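Local coordinates for biphenyl-2,3-diol 1,2-dioxygenase III-related protein (Vibrio cholerae, PDB 3EY8), which is of unproven function but can bind calcium and belongs to the glyoxalase/bleomycin resistance/dioxygenase superfamily, so may be a metal-dependent enzyme, at residues B[22-25]-B[26-30]; B[55-58]-B[59-62]. The protein carries 9 engineered substitutions. One frame throughout, in Å; residues are numbered along the deposited sequence.

Interaction 1: residues B[22-25]-B[26-30]; sequences PTTT and KFYEK. Engineered in segment 26-30: K26 (natural residue Asn).
T24 and Y28 meet side by side one turn apart on helix 21-32, the helix that packs across the strands of the first beta-alpha-beta-beta-beta module of this vicinal oxygen chelate fold. Four consecutive i to i+4 backbone hydrogen bonds hold the turn. K26 N donates to P22 O at 3.0 Å, F27 N to T23 O, and E29 N to T25 O at 2.9 Å. The bond from Y28 N to T24 O is nearly straight at hydrogen, 174°.

Nonpolar contact is concentrated on the buried side of the helix. OG1 of T24 stands beside the backbone N (chi1 -63°), which leaves the methyl anti to that N, pointing the same way as the Y28 ring, and its CG2 lies 3.6 Å from Y28 CD1. T24 O sits at the edge of that ring, near its plane, while F27 CD1 covers part of one face toward the rim. Beneath them, T24 touches V18 and Y28 touches L16 of strand 10-18, and Y28 also touches L46 of strand 43-48.

Polar side-chain ends find partners beyond the helical turn. The Y28 hydroxyl is hydrogen-bonded to D119 OD2, so a buried ring ends in a satisfied oxygen; T24 OG1 bonds to D20 O, and T23 OG1 to OD2 of D20, the residue just before the helix. E29 OE2 accepts from A36 N of strand 35-39, tying the helix to the strand that follows it.

On the exposed side lies the engineered K26, whose side chain folds back along P22. Its chain runs extended until chi4, where a bend to 73° turns the amine toward the proline ring. K26 CG passes 3.2 Å from P22 O, and K26 NZ comes to 3.8 Å from P22 CB.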
loop_
_atom_site.group_PDB
_atom_site.type_symbol
_atom_site.label_atom_id
_atom_site.label_comp_id
_atom_site.label_asym_id
_atom_site.label_seq_id
_atom_site.Cartn_x
_atom_site.Cartn_y
_atom_site.Cartn_z
ATOM N N PRO B 22 16.179 6.256 10.052
ATOM C CA PRO B 22 16.449 5.515 11.294
ATOM C C PRO B 22 15.294 5.533 12.302
ATOM O O PRO B 22 15.010 4.509 12.925
ATOM C CB PRO B 22 17.672 6.239 11.871
ATOM C CG PRO B 22 18.360 6.800 10.664
ATOM C CD PRO B 22 17.229 7.252 9.776
ATOM N N THR B 23 14.646 6.681 12.463
ATOM C CA THR B 23 13.507 6.802 13.365
ATOM C C THR B 23 12.398 5.852 12.919
ATOM O O THR B 23 11.803 5.112 13.721
ATOM C CB THR B 23 12.990 8.243 13.389
ATOM O OG1 THR B 23 14.004 9.095 13.949
ATOM C CG2 THR B 23 11.714 8.350 14.210
ATOM N N THR B 24 12.144 5.851 11.619
ATOM C CA THR B 24 11.129 4.974 11.046
ATOM C C THR B 24 11.458 3.479 11.195
ATOM O O THR B 24 10.606 2.693 11.599
ATOM C CB THR B 24 10.905 5.330 9.582
ATOM O OG1 THR B 24 10.390 6.667 9.502
ATOM C CG2 THR B 24 9.911 4.368 8.930
ATOM N N THR B 25 12.688 3.079 10.883
ATOM C CA THR B 25 13.030 1.662 10.990
ATOM C C THR B 25 12.963 1.185 12.443
ATOM O O THR B 25 12.425 0.106 12.725
ATOM C CB THR B 25 14.382 1.323 10.319
ATOM O OG1 THR B 25 15.420 2.104 10.913
ATOM C CG2 THR B 25 14.328 1.627 8.821
ATOM N N LYS B 26 13.473 1.996 13.371
ATOM C CA LYS B 26 13.383 1.648 14.787
ATOM C C LYS B 26 11.929 1.427 15.194
ATOM O O LYS B 26 11.605 0.461 15.883
ATOM C CB LYS B 26 14.005 2.736 15.665
ATOM C CG LYS B 26 15.522 2.807 15.617
ATOM C CD LYS B 26 16.036 3.796 16.657
ATOM C CE LYS B 26 17.543 3.984 16.566
ATOM N NZ LYS B 26 17.949 4.779 15.376
ATOM N N PHE B 27 11.058 2.329 14.762
ATOM C CA PHE B 27 9.638 2.229 15.084
ATOM C C PHE B 27 8.994 0.952 14.547
ATOM O O PHE B 27 8.377 0.194 15.298
ATOM C CB PHE B 27 8.890 3.460 14.564
ATOM C CG PHE B 27 7.420 3.453 14.880
ATOM C CD1 PHE B 27 6.517 2.848 14.019
ATOM C CD2 PHE B 27 6.945 4.052 16.041
ATOM C CE1 PHE B 27 5.156 2.840 14.307
ATOM C CE2 PHE B 27 5.597 4.048 16.332
ATOM C CZ PHE B 27 4.700 3.447 15.464
ATOM N N TYR B 28 9.123 0.712 13.249
ATOM C CA TYR B 28 8.474 -0.451 12.650
ATOM C C TYR B 28 9.036 -1.782 13.160
ATOM O O TYR B 28 8.304 -2.770 13.258
ATOM C CB TYR B 28 8.496 -0.369 11.121
ATOM C CG TYR B 28 7.424 0.558 10.594
ATOM C CD1 TYR B 28 7.671 1.917 10.429
ATOM C CD2 TYR B 28 6.155 0.081 10.306
ATOM C CE1 TYR B 28 6.685 2.772 9.956
ATOM C CE2 TYR B 28 5.161 0.927 9.845
ATOM C CZ TYR B 28 5.434 2.270 9.672
ATOM O OH TYR B 28 4.447 3.101 9.212
ATOM N N GLU B 29 10.325 -1.808 13.494
ATOM C CA GLU B 29 10.903 -3.007 14.090
ATOM C C GLU B 29 10.353 -3.239 15.495
ATOM O O GLU B 29 9.906 -4.337 15.817
ATOM C CB GLU B 29 12.442 -2.953 14.100
ATOM C CG GLU B 29 13.059 -3.144 12.715
ATOM C CD GLU B 29 14.488 -3.668 12.749
ATOM O OE1 GLU B 29 15.277 -3.232 13.614
ATOM O OE2 GLU B 29 14.822 -4.518 11.898
ATOM N N LYS B 30 10.370 -2.197 16.318
ATOM C CA LYS B 30 9.973 -2.316 17.719
ATOM C C LYS B 30 8.467 -2.485 17.888
ATOM O O LYS B 30 8.010 -3.260 18.730
ATOM C CB LYS B 30 10.472 -1.108 18.512
ATOM C CG LYS B 30 9.915 -1.011 19.920
ATOM C CD LYS B 30 10.582 0.106 20.705
ATOM C CE LYS B 30 10.004 0.210 22.110
ATOM N NZ LYS B 30 10.909 0.942 23.037
#

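Interaction 2: residues B[55-58]-B[59-62]; sequences LHQL and GHEF. Engineered in segment 59-62: H60 (natural residue Asn).
H56 and F62 form a T-shaped aromatic pair across the tight turn that ends strand 51-57. An edge of the phenyl ring is directed at the imidazole face, with centroids 4.8 Å apart and planes at 80°. F62 CD1 makes the approach, 3.4 Å from H56 NE2 and displaced toward the imidazole rim. With its CG beside the backbone N (chi1 -65°), the H56 ring is carried toward the returning chain and also runs close to the E61-F62 backbone.

The turn itself brings these rings together. Residues Q57 to H60 make a type II beta turn, closed by H60 N donating to Q57 O at 2.8 Å. G59 occupies its third position with positive phi, where a CB would run into L58 O. A second bond braces the turn from the side: G59 N donates to E61 OE2 at 2.8 Å, almost straight at hydrogen (171°) and meeting the anti side of the carboxylate. L58 lies alongside this glutamate, its CD1 3.6 Å from E61 OE2. One water joins the two arms, donating to H60 O and accepting from Q57 N at 2.8 Å. The side chain of engineered H60 is at the surface, where its CB approaches Q57 O.

Farther out, E61 OE1 forms a salt bridge with K65, so the two carboxylate oxygens serve different partners, and R43 makes a cation-pi contact with F62. Q57 OE1 accepts from I21 N at the start of helix 21-32. H56 packs on V15 and T17 and pairs through its backbone with L16 and V18; its side chain lies about 8 Å from that of H13, a calcium ligand in a structure of this protein, though this chain holds no calcium. The turn therefore projects from the end of strand 51-57, beside strand 10-18 and the N-terminal end of helix 21-32.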
loop_
_atom_site.group_PDB
_atom_site.type_symbol
_atom_site.label_atom_id
_atom_site.label_comp_id
_atom_site.label_asym_id
_atom_site.label_seq_id
_atom_site.Cartn_x
_atom_site.Cartn_y
_atom_site.Cartn_z
ATOM N N LEU B 55 11.628 2.575 1.892
ATOM C CA LEU B 55 11.686 3.879 2.539
ATOM C C LEU B 55 12.577 4.830 1.747
ATOM O O LEU B 55 13.698 4.466 1.384
ATOM C CB LEU B 55 12.232 3.744 3.963
ATOM C CG LEU B 55 11.410 2.863 4.908
ATOM C CD1 LEU B 55 12.093 2.729 6.268
ATOM C CD2 LEU B 55 9.986 3.409 5.053
ATOM N N HIS B 56 12.073 6.036 1.486
ATOM C CA HIS B 56 12.886 7.142 0.968
ATOM C C HIS B 56 12.947 8.217 2.038
ATOM O O HIS B 56 11.939 8.523 2.670
ATOM C CB HIS B 56 12.249 7.775 -0.271
ATOM C CG HIS B 56 12.179 6.871 -1.461
ATOM N ND1 HIS B 56 11.765 7.312 -2.701
ATOM C CD2 HIS B 56 12.470 5.558 -1.609
ATOM C CE1 HIS B 56 11.792 6.305 -3.555
ATOM N NE2 HIS B 56 12.215 5.229 -2.917
ATOM N N GLN B 57 14.114 8.808 2.246
ATOM C CA GLN B 57 14.170 9.936 3.160
ATOM C C GLN B 57 13.827 11.210 2.409
ATOM O O GLN B 57 14.306 11.440 1.295
ATOM C CB GLN B 57 15.534 10.058 3.832
ATOM C CG GLN B 57 15.576 11.196 4.844
ATOM C CD GLN B 57 16.647 11.005 5.896
ATOM O OE1 GLN B 57 16.743 9.945 6.528
ATOM N NE2 GLN B 57 17.456 12.039 6.100
ATOM N N LEU B 58 12.973 12.027 3.012
ATOM C CA LEU B 58 12.604 13.304 2.421
ATOM C C LEU B 58 13.878 14.076 2.077
ATOM O O LEU B 58 14.758 14.247 2.924
ATOM C CB LEU B 58 11.738 14.101 3.397
ATOM C CG LEU B 58 11.124 15.399 2.872
ATOM C CD1 LEU B 58 10.154 15.124 1.739
ATOM C CD2 LEU B 58 10.427 16.124 4.010
ATOM N N GLY B 59 13.984 14.511 0.825
ATOM C CA GLY B 59 15.153 15.239 0.361
ATOM C C GLY B 59 16.184 14.342 -0.299
ATOM O O GLY B 59 17.203 14.821 -0.811
ATOM N N HIS B 60 15.922 13.037 -0.279
ATOM C CA HIS B 60 16.808 12.049 -0.884
ATOM C C HIS B 60 15.974 10.969 -1.552
ATOM O O HIS B 60 16.230 9.779 -1.409
ATOM C CB HIS B 60 17.747 11.461 0.165
ATOM C CG HIS B 60 18.483 12.503 0.942
ATOM N ND1 HIS B 60 19.707 12.999 0.548
ATOM C CD2 HIS B 60 18.150 13.174 2.070
ATOM C CE1 HIS B 60 20.105 13.918 1.410
ATOM N NE2 HIS B 60 19.177 14.046 2.341
ATOM N N GLU B 61 14.977 11.418 -2.307
ATOM C CA GLU B 61 14.005 10.535 -2.924
ATOM C C GLU B 61 14.575 9.940 -4.192
ATOM O O GLU B 61 15.486 10.505 -4.787
ATOM C CB GLU B 61 12.728 11.327 -3.207
ATOM C CG GLU B 61 12.134 11.902 -1.926
ATOM C CD GLU B 61 11.713 13.352 -2.059
ATOM O OE1 GLU B 61 11.043 13.694 -3.054
ATOM O OE2 GLU B 61 12.038 14.153 -1.157
ATOM N N PHE B 62 14.047 8.791 -4.602
ATOM C CA PHE B 62 14.510 8.142 -5.818
ATOM C C PHE B 62 13.439 8.169 -6.902
ATOM O O PHE B 62 12.252 8.032 -6.618
ATOM C CB PHE B 62 14.954 6.709 -5.529
ATOM C CG PHE B 62 15.906 6.599 -4.373
ATOM C CD1 PHE B 62 15.505 6.014 -3.184
ATOM C CD2 PHE B 62 17.194 7.109 -4.465
ATOM C CE1 PHE B 62 16.373 5.919 -2.115
ATOM C CE2 PHE B 62 18.067 7.015 -3.396
ATOM C CZ PHE B 62 17.654 6.420 -2.221
HETATM O O HOH W 1 16.424 8.023 0.853
#

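From the N terminus, strand 10-18 leads into helix 21-32, where interaction 1 closes one helical turn between 22-25 and 26-30. The chain then runs through strands 35-39, 43-48 and 51-57 before interaction 2 closes the turn between 55-58 and 59-62. The two contacts are in series, neither nested nor crossed, with centres about 16 Å apart, yet they meet in the fold. L55, on the strand leading into the second turn, packs against the helix: its CD1 lies 3.6 Å from T25 CG2 and 3.8 Å from T24 CG2. Helix 21-32 is thereby joined to the end of strand 51-57 within one module.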